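2-hydroxychromene-2-carboxylate isomerase (Pseudomonas putida, PDB 2IMF) catalyses the reversible, glutathione-dependent isomerisation of 2-hydroxychromene-2-carboxylate to trans-O-hydroxybenzylidenepyruvate in naphthalene breakdown. Local coordinates at residues D66-A71 with I76-P81; Y94-G97 with Q101-A104. All coordinates share one frame; numbering follows the deposited sequence.

In the fold
Interaction 1 folds the chain leaving helix 57-74 back along that helix, and three of its six touching residues are buried; through Phe-80 it reaches the substrate pocket. Interaction 2 is smaller and less buried, with one of its four touching residues buried and one exposed; it lies away from the annotated sites and joins the loop after helix 87-92 to the start of helix 99-115, a helix that also packs against 76-81 through Trp-114. Leucine packing and two direct hydrogen bonds close interaction 1, whereas no hydrogen bond spans interaction 2 and a bound 3-cyclohexyl-1-propylsulfonic acid, probably from the crystallisation liquor, bridges its segments. Their centres are about 24 Å apart.

Interaction 1: residues D66-A71 with I76-P81; sequences DLQRWA and IPLVFP
The ring of Phe-80 meets Leu-67 obliquely, with CD1 of Leu-67 lying 3.8 Å from Phe-80 CZ and the two side chains crossing at about a right angle. Lys-64 makes a cation-pi contact with the same ring and Trp-114 meets it edge-to-face; Phe-80 also touches the bound 4-(2-methoxyphenyl)-2-oxobut-3-enoic acid, which places this end of the contact at the substrate pocket. The other flat group is the amide of Gln-68, and the bend at chi2 (-56°) brings it over to the returning loop. There Gln-68 NE2 donates to the backbone O of Leu-78 at 2.9 Å; the acceptor lies almost in the amide plane, while the donor is tilted 31° from the carbonyl plane. Water 1 donates a hydrogen bond to Gln-68 OE1 and accepts one from Leu-78 N, so both ends of the amide serve one backbone residue. Beside these polar contacts, Leu-78 turns inward: its CD1 comes 4.0 Å from Leu-67 CB, and its CB rests 3.9 Å from Ala-71 CB. Nearer the turn, Ile-76 N donates to Ala-71 O at 3.0 Å, a nearly straight bond that ties the loop to the last turn of helix 57-74. With both amide ends engaged, the rotation of Gln-68 is probably held, and the Leu-78 backbone is satisfied through N and O alike while its side chain joins the apolar packing against the helix.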
loop_
_atom_site.group_PDB
_atom_site.type_symbol
_atom_site.label_atom_id
_atom_site.label_comp_id
_atom_site.label_asym_id
_atom_site.label_seq_id
_atom_site.Cartn_x
_atom_site.Cartn_y
_atom_site.Cartn_z
ATOM N N ASP A 66 7.580 -0.217 -8.261
ATOM C CA ASP A 66 7.438 0.460 -6.970
ATOM C C ASP A 66 8.654 0.177 -6.115
ATOM O O ASP A 66 9.239 1.083 -5.483
ATOM C CB ASP A 66 6.160 -0.083 -6.296
ATOM C CG ASP A 66 5.765 0.737 -5.090
ATOM O OD1 ASP A 66 5.954 1.976 -5.025
ATOM O OD2 ASP A 66 5.383 0.114 -4.069
ATOM N N LEU A 67 9.035 -1.107 -6.047
ATOM C CA LEU A 67 10.223 -1.484 -5.259
ATOM C C LEU A 67 11.485 -0.765 -5.703
ATOM O O LEU A 67 12.229 -0.295 -4.872
ATOM C CB LEU A 67 10.397 -2.996 -5.274
ATOM C CG LEU A 67 9.310 -3.738 -4.462
ATOM C CD1 LEU A 67 9.324 -5.228 -4.823
ATOM C CD2 LEU A 67 9.477 -3.547 -2.946
ATOM N N GLN A 68 11.691 -0.669 -7.016
ATOM C CA GLN A 68 12.863 0.107 -7.469
ATOM C C GLN A 68 12.779 1.596 -7.150
ATOM O O GLN A 68 13.769 2.236 -6.833
ATOM C CB GLN A 68 13.087 -0.053 -8.946
ATOM C CG GLN A 68 13.539 -1.452 -9.315
ATOM C CD GLN A 68 14.808 -1.956 -8.591
ATOM O OE1 GLN A 68 15.820 -1.270 -8.520
ATOM N NE2 GLN A 68 14.741 -3.142 -8.027
ATOM N N ARG A 69 11.563 2.133 -7.207
ATOM C CA ARG A 69 11.413 3.541 -6.852
ATOM C C ARG A 69 11.812 3.753 -5.421
ATOM O O ARG A 69 12.523 4.687 -5.066
ATOM C CB ARG A 69 9.967 4.028 -7.099
ATOM C CG ARG A 69 9.649 4.206 -8.550
ATOM C CD ARG A 69 8.100 4.193 -8.715
ATOM N NE ARG A 69 7.851 4.527 -10.118
ATOM C CZ ARG A 69 6.705 4.251 -10.735
ATOM N NH1 ARG A 69 5.672 3.764 -10.052
ATOM N NH2 ARG A 69 6.504 4.572 -12.007
ATOM N N TRP A 70 11.394 2.898 -4.497
ATOM C CA TRP A 70 11.791 3.075 -3.130
ATOM C C TRP A 70 13.273 2.801 -2.881
ATOM O O TRP A 70 13.872 3.476 -2.048
ATOM C CB TRP A 70 10.977 2.108 -2.227
ATOM C CG TRP A 70 9.547 2.568 -2.004
ATOM C CD1 TRP A 70 8.442 2.129 -2.691
ATOM C CD2 TRP A 70 9.091 3.538 -1.094
ATOM N NE1 TRP A 70 7.319 2.755 -2.216
ATOM C CE2 TRP A 70 7.689 3.656 -1.240
ATOM C CE3 TRP A 70 9.741 4.357 -0.162
ATOM C CZ2 TRP A 70 6.927 4.555 -0.442
ATOM C CZ3 TRP A 70 8.992 5.205 0.627
ATOM C CH2 TRP A 70 7.610 5.316 0.458
ATOM N N ALA A 71 13.807 1.815 -3.588
ATOM C CA ALA A 71 15.242 1.504 -3.392
ATOM C C ALA A 71 16.033 2.745 -3.823
ATOM O O ALA A 71 17.036 3.080 -3.181
ATOM C CB ALA A 71 15.594 0.344 -4.230
ATOM N N ILE A 76 19.728 2.347 -2.064
ATOM C CA ILE A 76 20.190 0.999 -1.854
ATOM C C ILE A 76 19.816 0.155 -3.071
ATOM O O ILE A 76 18.868 0.473 -3.775
ATOM C CB ILE A 76 19.571 0.388 -0.555
ATOM C CG1 ILE A 76 18.030 0.241 -0.644
ATOM C CG2 ILE A 76 19.943 1.203 0.640
ATOM C CD1 ILE A 76 17.396 -0.305 0.641
ATOM N N PRO A 77 20.523 -0.974 -3.337
ATOM C CA PRO A 77 20.148 -1.889 -4.408
ATOM C C PRO A 77 18.935 -2.683 -3.954
ATOM O O PRO A 77 18.720 -2.893 -2.756
ATOM C CB PRO A 77 21.375 -2.843 -4.490
ATOM C CG PRO A 77 21.995 -2.780 -3.205
ATOM C CD PRO A 77 21.798 -1.378 -2.695
ATOM N N LEU A 78 18.243 -3.225 -4.920
ATOM C CA LEU A 78 17.208 -4.201 -4.575
ATOM C C LEU A 78 17.211 -5.130 -5.740
ATOM O O LEU A 78 16.901 -4.776 -6.924
ATOM C CB LEU A 78 15.833 -3.504 -4.400
ATOM C CG LEU A 78 14.715 -4.405 -3.825
ATOM C CD1 LEU A 78 13.724 -3.452 -3.098
ATOM C CD2 LEU A 78 14.011 -5.301 -4.855
ATOM N N VAL A 79 17.525 -6.398 -5.450
ATOM C CA VAL A 79 17.676 -7.424 -6.481
ATOM C C VAL A 79 16.853 -8.650 -6.085
ATOM O O VAL A 79 17.041 -9.153 -4.978
ATOM C CB VAL A 79 19.143 -7.821 -6.620
ATOM C CG1 VAL A 79 19.307 -8.947 -7.670
ATOM C CG2 VAL A 79 19.988 -6.561 -6.876
ATOM N N PHE A 80 15.899 -9.108 -6.898
ATOM C CA PHE A 80 15.093 -10.268 -6.613
ATOM C C PHE A 80 15.956 -11.513 -6.541
ATOM O O PHE A 80 16.709 -11.853 -7.470
ATOM C CB PHE A 80 14.011 -10.461 -7.656
ATOM C CG PHE A 80 12.745 -9.695 -7.340
ATOM C CD1 PHE A 80 12.724 -8.305 -7.386
ATOM C CD2 PHE A 80 11.617 -10.382 -6.965
ATOM C CE1 PHE A 80 11.571 -7.605 -7.042
ATOM C CE2 PHE A 80 10.465 -9.721 -6.643
ATOM C CZ PHE A 80 10.446 -8.317 -6.664
ATOM N N PRO A 81 15.776 -12.273 -5.450
ATOM C CA PRO A 81 16.395 -13.605 -5.405
ATOM C C PRO A 81 15.600 -14.595 -6.259
ATOM O O PRO A 81 14.477 -14.291 -6.667
ATOM C CB PRO A 81 16.278 -13.970 -3.913
ATOM C CG PRO A 81 14.946 -13.381 -3.506
ATOM C CD PRO A 81 14.960 -11.999 -4.237
HETATM O O HOH W 1 18.388 -1.787 -7.482
#

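Interaction 2: residues Y94-G97 with Q101-A104; sequences YYSG and QAAA. With CXS (3-cyclohexyl-1-propylsulfonic acid), chain G.
A molecule of 3-cyclohexyl-1-propylsulfonic acid, probably from the crystallisation liquor, links Gly-97 to Gln-101, although no hydrogen bond runs directly between their segments. Its sulfonate takes Gly-97 N on O1 and Gln-101 NE2 on O3, each at 2.9 Å, the bond from Gln-101 being the straighter (162° against 138°). Gln-101 reaches it by a bend at chi2 (-67°), which lays CG close to the sulfonate; its NE2 is also bonded to Leu-133 O, and Trp-135 NE1 adds another bond to the ligand. Behind the sulfonate, the propyl chain and cyclohexyl ring run along one face of Tyr-95, with ligand C3 3.7 Å above the ring plane and offset toward its rim. Replacing Tyr-95 by an alanine would probably leave this hydrocarbon tail without its aromatic floor and strip Phe-140 and Phe-143 of their edge-to-face partner. The direct protein contact is compact: Ser-96 OG sits 3.4 Å from Ala-102 CA and 3.5 Å from Ala-102 CB, while its polar bond goes to Phe-93 O. The 94-97 loop connects helix 87-92 with helix 99-115 and folds against the first turns of the latter. Tyr-95 packs on helix 137-145, and Tyr-94 lies against helix 147-162, its OH bonded to Ala-36 O at the end of strand 31-36.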
loop_
_atom_site.group_PDB
_atom_site.type_symbol
_atom_site.label_atom_id
_atom_site.label_comp_id
_atom_site.label_asym_id
_atom_site.label_seq_id
_atom_site.Cartn_x
_atom_site.Cartn_y
_atom_site.Cartn_z
ATOM N N TYR A 94 16.386 -16.515 15.433
ATOM C CA TYR A 94 16.314 -16.855 16.842
ATOM C C TYR A 94 17.612 -17.387 17.418
ATOM O O TYR A 94 17.651 -17.640 18.641
ATOM C CB TYR A 94 15.108 -17.796 17.052
ATOM C CG TYR A 94 13.838 -17.011 16.689
ATOM C CD1 TYR A 94 13.387 -16.028 17.564
ATOM C CD2 TYR A 94 13.200 -17.168 15.442
ATOM C CE1 TYR A 94 12.315 -15.188 17.232
ATOM C CE2 TYR A 94 12.122 -16.376 15.094
ATOM C CZ TYR A 94 11.726 -15.352 15.971
ATOM O OH TYR A 94 10.669 -14.522 15.668
ATOM N N TYR A 95 18.675 -17.493 16.638
ATOM C CA TYR A 95 19.996 -17.765 17.222
ATOM C C TYR A 95 20.612 -16.465 17.759
ATOM O O TYR A 95 21.547 -16.566 18.521
ATOM C CB TYR A 95 20.892 -18.269 16.088
ATOM C CG TYR A 95 22.222 -18.879 16.525
ATOM C CD1 TYR A 95 22.234 -20.207 16.911
ATOM C CD2 TYR A 95 23.446 -18.169 16.430
ATOM C CE1 TYR A 95 23.440 -20.845 17.288
ATOM C CE2 TYR A 95 24.652 -18.812 16.801
ATOM C CZ TYR A 95 24.587 -20.120 17.151
ATOM O OH TYR A 95 25.813 -20.693 17.534
ATOM N N SER A 96 20.179 -15.276 17.332
ATOM C CA SER A 96 20.885 -14.064 17.654
ATOM C C SER A 96 20.624 -13.694 19.093
ATOM O O SER A 96 19.612 -14.072 19.679
ATOM C CB SER A 96 20.493 -12.941 16.692
ATOM O OG SER A 96 19.136 -12.571 16.786
ATOM N N GLY A 97 21.594 -12.980 19.664
ATOM C CA GLY A 97 21.558 -12.708 21.121
ATOM C C GLY A 97 20.953 -11.347 21.404
ATOM O O GLY A 97 19.759 -11.118 21.181
ATOM N N GLN A 101 23.351 -7.749 17.872
ATOM C CA GLN A 101 23.619 -8.952 17.065
ATOM C C GLN A 101 22.323 -9.371 16.359
ATOM O O GLN A 101 22.365 -9.900 15.260
ATOM C CB GLN A 101 24.239 -10.089 17.871
ATOM C CG GLN A 101 25.802 -10.044 18.083
ATOM C CD GLN A 101 26.624 -10.248 16.793
ATOM O OE1 GLN A 101 26.628 -9.386 15.900
ATOM N NE2 GLN A 101 27.335 -11.379 16.703
ATOM N N ALA A 102 21.185 -9.085 16.983
ATOM C CA ALA A 102 19.865 -9.330 16.350
ATOM C C ALA A 102 19.748 -8.392 15.170
ATOM O O ALA A 102 19.448 -8.860 14.064
ATOM C CB ALA A 102 18.725 -9.120 17.361
ATOM N N ALA A 103 20.021 -7.100 15.306
ATOM C CA ALA A 103 19.985 -6.202 14.206
ATOM C C ALA A 103 21.005 -6.554 13.172
ATOM O O ALA A 103 20.781 -6.415 11.962
ATOM C CB ALA A 103 20.251 -4.769 14.710
ATOM N N ALA A 104 22.202 -6.979 13.607
ATOM C CA ALA A 104 23.239 -7.317 12.655
ATOM C C ALA A 104 22.812 -8.518 11.792
ATOM O O ALA A 104 23.012 -8.489 10.589
ATOM C CB ALA A 104 24.556 -7.622 13.351
HETATM S S CXS G . 25.383 -13.613 19.414
HETATM O O1 CXS G . 24.217 -13.191 18.548
HETATM O O2 CXS G . 25.177 -12.940 20.767
HETATM O O3 CXS G . 26.651 -13.228 18.800
HETATM C C1 CXS G . 25.344 -15.288 19.573
HETATM C C2 CXS G . 24.174 -15.863 20.337
HETATM C C3 CXS G . 23.984 -17.359 20.173
HETATM N N CXS G . 22.718 -17.698 20.740
HETATM C C4 CXS G . 22.238 -19.062 20.796
HETATM C C5 CXS G . 23.178 -20.244 20.944
HETATM C C6 CXS G . 22.594 -21.653 20.806
HETATM C C7 CXS G . 21.174 -21.763 21.325
HETATM C C8 CXS G . 20.283 -20.679 20.749
HETATM C C9 CXS G . 20.765 -19.290 21.091
#